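Local coordinates for cytosine deaminase (Klebsiella pneumoniae, PDB 4R85), which hydrolytically deaminates cytosine bases, with 5-methylcytosine bound here beside a ferrous ion in an amidohydrolase-fold active site, at residues A[53-65]-A[303-315]. Sequence-based numbering, arbitrary orientation.
Sequences VEPHIHLDATLTA and VCFAQDSIQDPWY. With FE2 (Fe (II) ion), chain H; 17E (5-methylcytosine), chain G.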
loop_
_atom_site.group_PDB
_atom_site.type_symbol
_atom_site.label_atom_id
_atom_site.label_comp_id
_atom_site.label_asym_id
_atom_site.label_seq_id
_atom_site.Cartn_x
_atom_site.Cartn_y
_atom_site.Cartn_z
ATOM N N VAL A 53 -6.517 -4.246 -15.976
ATOM C CA VAL A 53 -5.832 -3.494 -17.013
ATOM C C VAL A 53 -4.636 -2.774 -16.398
ATOM O O VAL A 53 -4.717 -2.256 -15.288
ATOM C CB VAL A 53 -6.786 -2.454 -17.648
ATOM C CG1 VAL A 53 -6.085 -1.664 -18.747
ATOM C CG2 VAL A 53 -8.048 -3.127 -18.175
ATOM N N GLU A 54 -3.513 -2.778 -17.108
ATOM C CA GLU A 54 -2.370 -1.964 -16.731
ATOM C C GLU A 54 -2.215 -0.912 -17.810
ATOM O O GLU A 54 -1.540 -1.144 -18.808
ATOM C CB GLU A 54 -1.102 -2.811 -16.642
ATOM C CG GLU A 54 0.144 -1.978 -16.330
ATOM C CD GLU A 54 -0.132 -0.908 -15.274
ATOM O OE1 GLU A 54 -0.130 -1.247 -14.070
ATOM O OE2 GLU A 54 -0.364 0.268 -15.647
ATOM N N PRO A 55 -2.854 0.248 -17.623
ATOM C CA PRO A 55 -2.938 1.237 -18.699
ATOM C C PRO A 55 -1.708 2.126 -18.807
ATOM O O PRO A 55 -1.695 3.004 -19.670
ATOM C CB PRO A 55 -4.145 2.090 -18.287
ATOM C CG PRO A 55 -4.112 2.042 -16.780
ATOM C CD PRO A 55 -3.610 0.656 -16.426
ATOM N N HIS A 56 -0.712 1.923 -17.949
ATOM C CA HIS A 56 0.480 2.760 -17.973
ATOM C C HIS A 56 1.655 2.104 -17.255
ATOM O O HIS A 56 1.728 2.106 -16.020
ATOM C CB HIS A 56 0.175 4.120 -17.329
ATOM C CG HIS A 56 1.256 5.132 -17.522
ATOM N ND1 HIS A 56 1.016 6.382 -18.052
ATOM C CD2 HIS A 56 2.582 5.084 -17.246
ATOM C CE1 HIS A 56 2.149 7.060 -18.098
ATOM N NE2 HIS A 56 3.112 6.289 -17.626
ATOM N N ILE A 57 2.586 1.571 -18.035
ATOM C CA ILE A 57 3.797 0.954 -17.500
ATOM C C ILE A 57 4.920 1.210 -18.495
ATOM O O ILE A 57 4.646 1.437 -19.675
ATOM C CB ILE A 57 3.578 -0.561 -17.275
ATOM C CG1 ILE A 57 4.774 -1.199 -16.561
ATOM C CG2 ILE A 57 3.229 -1.267 -18.594
ATOM C CD1 ILE A 57 4.420 -2.509 -15.852
ATOM N N HIS A 58 6.170 1.221 -18.022
ATOM C CA HIS A 58 7.322 1.401 -18.898
ATOM C C HIS A 58 8.076 0.093 -19.035
ATOM O O HIS A 58 9.041 -0.157 -18.294
ATOM C CB HIS A 58 8.276 2.458 -18.342
ATOM C CG HIS A 58 7.676 3.826 -18.242
ATOM N ND1 HIS A 58 7.996 4.843 -19.113
ATOM C CD2 HIS A 58 6.791 4.350 -17.361
ATOM C CE1 HIS A 58 7.331 5.934 -18.782
ATOM N NE2 HIS A 58 6.591 5.659 -17.723
ATOM N N LEU A 59 7.652 -0.734 -19.984
ATOM C CA LEU A 59 8.264 -2.054 -20.176
ATOM C C LEU A 59 9.691 -2.001 -20.710
ATOM O O LEU A 59 10.453 -2.947 -20.528
ATOM C CB LEU A 59 7.406 -2.929 -21.090
ATOM C CG LEU A 59 6.089 -3.390 -20.476
ATOM C CD1 LEU A 59 5.325 -4.270 -21.448
ATOM C CD2 LEU A 59 6.355 -4.114 -19.155
ATOM N N ASP A 60 10.065 -0.916 -21.376
ATOM C CA ASP A 60 11.435 -0.834 -21.876
ATOM C C ASP A 60 12.443 -0.712 -20.734
ATOM O O ASP A 60 13.561 -1.222 -20.827
ATOM C CB ASP A 60 11.615 0.280 -22.926
ATOM C CG ASP A 60 11.319 1.676 -22.385
ATOM O OD1 ASP A 60 11.832 2.643 -22.990
ATOM O OD2 ASP A 60 10.588 1.818 -21.377
ATOM N N ALA A 61 12.026 -0.072 -19.644
ATOM C CA ALA A 61 12.925 0.198 -18.521
ATOM C C ALA A 61 12.775 -0.795 -17.374
ATOM O O ALA A 61 13.543 -0.766 -16.416
ATOM C CB ALA A 61 12.727 1.623 -18.008
ATOM N N THR A 62 11.801 -1.691 -17.477
ATOM C CA THR A 62 11.512 -2.604 -16.373
ATOM C C THR A 62 12.711 -3.501 -16.006
ATOM O O THR A 62 13.475 -3.928 -16.875
ATOM C CB THR A 62 10.254 -3.458 -16.670
ATOM O OG1 THR A 62 9.848 -4.144 -15.483
ATOM C CG2 THR A 62 10.550 -4.470 -17.772
ATOM N N LEU A 63 12.884 -3.749 -14.709
ATOM C CA LEU A 63 13.914 -4.662 -14.201
ATOM C C LEU A 63 15.337 -4.156 -14.451
ATOM O O LEU A 63 16.259 -4.957 -14.581
ATOM C CB LEU A 63 13.750 -6.076 -14.780
ATOM C CG LEU A 63 12.332 -6.651 -14.778
ATOM C CD1 LEU A 63 12.306 -8.075 -15.326
ATOM C CD2 LEU A 63 11.758 -6.608 -13.369
ATOM N N THR A 64 15.512 -2.840 -14.532
ATOM C CA THR A 64 16.849 -2.266 -14.751
ATOM C C THR A 64 17.316 -1.429 -13.562
ATOM O O THR A 64 18.329 -0.736 -13.650
ATOM C CB THR A 64 16.922 -1.374 -16.020
ATOM O OG1 THR A 64 16.100 -0.213 -15.857
ATOM C CG2 THR A 64 16.489 -2.138 -17.265
ATOM N N ALA A 65 16.574 -1.491 -12.457
ATOM C CA ALA A 65 16.956 -0.776 -11.234
ATOM C C ALA A 65 18.408 -1.056 -10.814
ATOM O O ALA A 65 18.813 -2.217 -10.673
ATOM C CB ALA A 65 16.005 -1.129 -10.099
ATOM N N VAL A 303 -11.116 8.442 -14.762
ATOM C CA VAL A 303 -9.765 8.376 -14.187
ATOM C C VAL A 303 -9.485 6.932 -13.751
ATOM O O VAL A 303 -10.408 6.187 -13.414
ATOM C CB VAL A 303 -9.601 9.388 -13.008
ATOM C CG1 VAL A 303 -10.598 9.089 -11.891
ATOM C CG2 VAL A 303 -8.164 9.415 -12.465
ATOM N N CYS A 304 -8.227 6.515 -13.801
ATOM C CA CYS A 304 -7.888 5.164 -13.372
ATOM C C CYS A 304 -6.479 5.101 -12.785
ATOM O O CYS A 304 -5.759 6.092 -12.817
ATOM C CB CYS A 304 -8.051 4.189 -14.536
ATOM S SG CYS A 304 -6.945 4.540 -15.912
ATOM N N PHE A 305 -6.105 3.945 -12.236
ATOM C CA PHE A 305 -4.804 3.777 -11.576
ATOM C C PHE A 305 -3.877 2.859 -12.360
ATOM O O PHE A 305 -4.331 1.931 -13.033
ATOM C CB PHE A 305 -4.975 3.188 -10.178
ATOM C CG PHE A 305 -5.619 4.112 -9.190
ATOM C CD1 PHE A 305 -5.108 5.385 -8.975
ATOM C CD2 PHE A 305 -6.740 3.707 -8.465
ATOM C CE1 PHE A 305 -5.697 6.247 -8.057
ATOM C CE2 PHE A 305 -7.336 4.561 -7.536
ATOM C CZ PHE A 305 -6.814 5.834 -7.338
ATOM N N ALA A 306 -2.570 3.101 -12.247
ATOM C CA ALA A 306 -1.597 2.301 -12.969
ATOM C C ALA A 306 -0.322 2.115 -12.154
ATOM O O ALA A 306 -0.031 2.895 -11.252
ATOM C CB ALA A 306 -1.265 2.959 -14.300
ATOM N N GLN A 307 0.440 1.079 -12.487
ATOM C CA GLN A 307 1.688 0.788 -11.782
ATOM C C GLN A 307 2.865 1.681 -12.177
ATOM O O GLN A 307 3.682 2.011 -11.327
ATOM C CB GLN A 307 2.064 -0.694 -11.940
ATOM C CG GLN A 307 1.047 -1.624 -11.277
ATOM C CD GLN A 307 1.271 -3.084 -11.587
ATOM O OE1 GLN A 307 2.174 -3.712 -11.039
ATOM N NE2 GLN A 307 0.443 -3.636 -12.459
ATOM N N ASP A 308 2.949 2.044 -13.457
ATOM C CA ASP A 308 4.030 2.892 -13.987
ATOM C C ASP A 308 5.366 2.143 -14.114
ATOM O O ASP A 308 5.888 1.953 -15.218
ATOM C CB ASP A 308 4.204 4.168 -13.134
ATOM C CG ASP A 308 4.941 5.260 -13.864
ATOM O OD1 ASP A 308 5.641 6.078 -13.227
ATOM O OD2 ASP A 308 4.816 5.302 -15.090
ATOM N N SER A 309 5.911 1.718 -12.984
ATOM C CA SER A 309 7.238 1.116 -12.960
ATOM C C SER A 309 7.279 -0.206 -12.224
ATOM O O SER A 309 6.626 -0.377 -11.207
ATOM C CB SER A 309 8.215 2.050 -12.252
ATOM O OG SER A 309 8.479 3.193 -13.033
ATOM N N ILE A 310 8.091 -1.126 -12.727
ATOM C CA ILE A 310 8.476 -2.292 -11.955
ATOM C C ILE A 310 9.999 -2.429 -11.977
ATOM O O ILE A 310 10.596 -2.721 -13.018
ATOM C CB ILE A 310 7.776 -3.566 -12.464
ATOM C CG1 ILE A 310 6.260 -3.449 -12.218
ATOM C CG2 ILE A 310 8.343 -4.798 -11.771
ATOM C CD1 ILE A 310 5.444 -4.690 -12.589
ATOM N N GLN A 311 10.608 -2.182 -10.817
ATOM C CA GLN A 311 12.048 -2.296 -10.602
ATOM C C GLN A 311 12.878 -1.572 -11.654
ATOM O O GLN A 311 13.708 -2.176 -12.331
ATOM C CB GLN A 311 12.451 -3.768 -10.513
ATOM C CG GLN A 311 11.771 -4.516 -9.379
ATOM C CD GLN A 311 12.124 -5.990 -9.357
ATOM O OE1 GLN A 311 11.351 -6.832 -9.818
ATOM N NE2 GLN A 311 13.289 -6.312 -8.809
ATOM N N ASP A 312 12.674 -0.268 -11.777
ATOM C CA ASP A 312 13.321 0.470 -12.851
ATOM C C ASP A 312 14.125 1.664 -12.276
ATOM O O ASP A 312 14.256 1.770 -11.047
ATOM C CB ASP A 312 12.273 0.816 -13.943
ATOM C CG ASP A 312 11.322 1.938 -13.540
ATOM O OD1 ASP A 312 10.370 2.198 -14.313
ATOM O OD2 ASP A 312 11.510 2.570 -12.481
ATOM N N PRO A 313 14.676 2.552 -13.134
ATOM C CA PRO A 313 15.498 3.613 -12.525
ATOM C C PRO A 313 14.718 4.594 -11.628
ATOM O O PRO A 313 15.343 5.313 -10.857
ATOM C CB PRO A 313 16.045 4.374 -13.739
ATOM C CG PRO A 313 15.988 3.400 -14.866
ATOM C CD PRO A 313 14.769 2.576 -14.611
ATOM N N TRP A 314 13.390 4.605 -11.719
ATOM C CA TRP A 314 12.576 5.547 -10.949
ATOM C C TRP A 314 12.001 4.933 -9.674
ATOM O O TRP A 314 11.721 5.643 -8.707
ATOM C CB TRP A 314 11.431 6.108 -11.806
ATOM C CG TRP A 314 11.914 6.981 -12.907
ATOM C CD1 TRP A 314 12.127 8.335 -12.854
ATOM C CD2 TRP A 314 12.263 6.567 -14.234
ATOM N NE1 TRP A 314 12.588 8.786 -14.072
ATOM C CE2 TRP A 314 12.683 7.720 -14.935
ATOM C CE3 TRP A 314 12.258 5.332 -14.897
ATOM C CZ2 TRP A 314 13.106 7.672 -16.275
ATOM C CZ3 TRP A 314 12.679 5.284 -16.233
ATOM C CH2 TRP A 314 13.099 6.450 -16.902
ATOM N N TYR A 315 11.824 3.617 -9.672
ATOM C CA TYR A 315 11.049 2.964 -8.623
ATOM C C TYR A 315 11.559 1.546 -8.368
ATOM O O TYR A 315 11.531 0.707 -9.261
ATOM C CB TYR A 315 9.577 2.950 -9.051
ATOM C CG TYR A 315 8.618 2.343 -8.053
ATOM C CD1 TYR A 315 8.134 1.049 -8.225
ATOM C CD2 TYR A 315 8.178 3.069 -6.952
ATOM C CE1 TYR A 315 7.232 0.492 -7.329
ATOM C CE2 TYR A 315 7.270 2.518 -6.044
ATOM C CZ TYR A 315 6.804 1.232 -6.241
ATOM O OH TYR A 315 5.910 0.677 -5.344
HETATM FE FE FE2 H . 5.022 6.999 -16.655
HETATM N N1 17E G . 9.876 8.580 -17.134
HETATM C C2 17E G . 9.123 9.602 -16.726
HETATM O O2 17E G . 9.269 10.827 -17.324
HETATM N N3 17E G . 8.222 9.462 -15.748
HETATM C C4 17E G . 8.057 8.275 -15.141
HETATM N N4 17E G . 7.093 8.137 -14.097
HETATM C C5 17E G . 8.822 7.175 -15.535
HETATM C C6 17E G . 9.743 7.366 -16.561
HETATM C CM5 17E G . 8.649 5.846 -14.873
HETATM O O HOH W 1 -5.899 -0.048 -14.083
HETATM O O HOH W 2 9.298 -0.140 -15.445
#
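One iron(II) ion is shared by both segments: H56 NE2, H58 NE2 and D308 OD2 each bind it at 2.3 Å, and H209 and H241 complete the site. This is the mouth of the amidohydrolase TIM barrel: the HxH pair sits at the C-terminal end of strand 47-57, the first of eight, and the loop after strand 303-305, the last, brings the aspartate. The I57-D308 bridge joins the backbones, D308 N donating to H56 O (2.8 Å) and H58 N to D308 O. The H56 ring has S240 as its outside polar partner. Next to this bridge, buried E54 bends at chi2 (41°); its OE1 takes Q307 N at 2.9 Å, while the anti lone pair of OE2 takes H56 N, so one carboxylate holds a metal ligand and the residue preceding another. Farther out, I310 O accepts from T62 OG1, which also bonds T102, and L63 N. A water joins H58 O, I310 N and D312 OD1. W314 lays its indole over 5-methylcytosine, C6 above the ring centre, and its rim meets A61 CB. Although D308 CB points away from segment 53-65, chi1 (-161°) turns the carboxylate back toward iron, which OD2 binds, while OD1 accepts from ligand N4 at 2.7 Å.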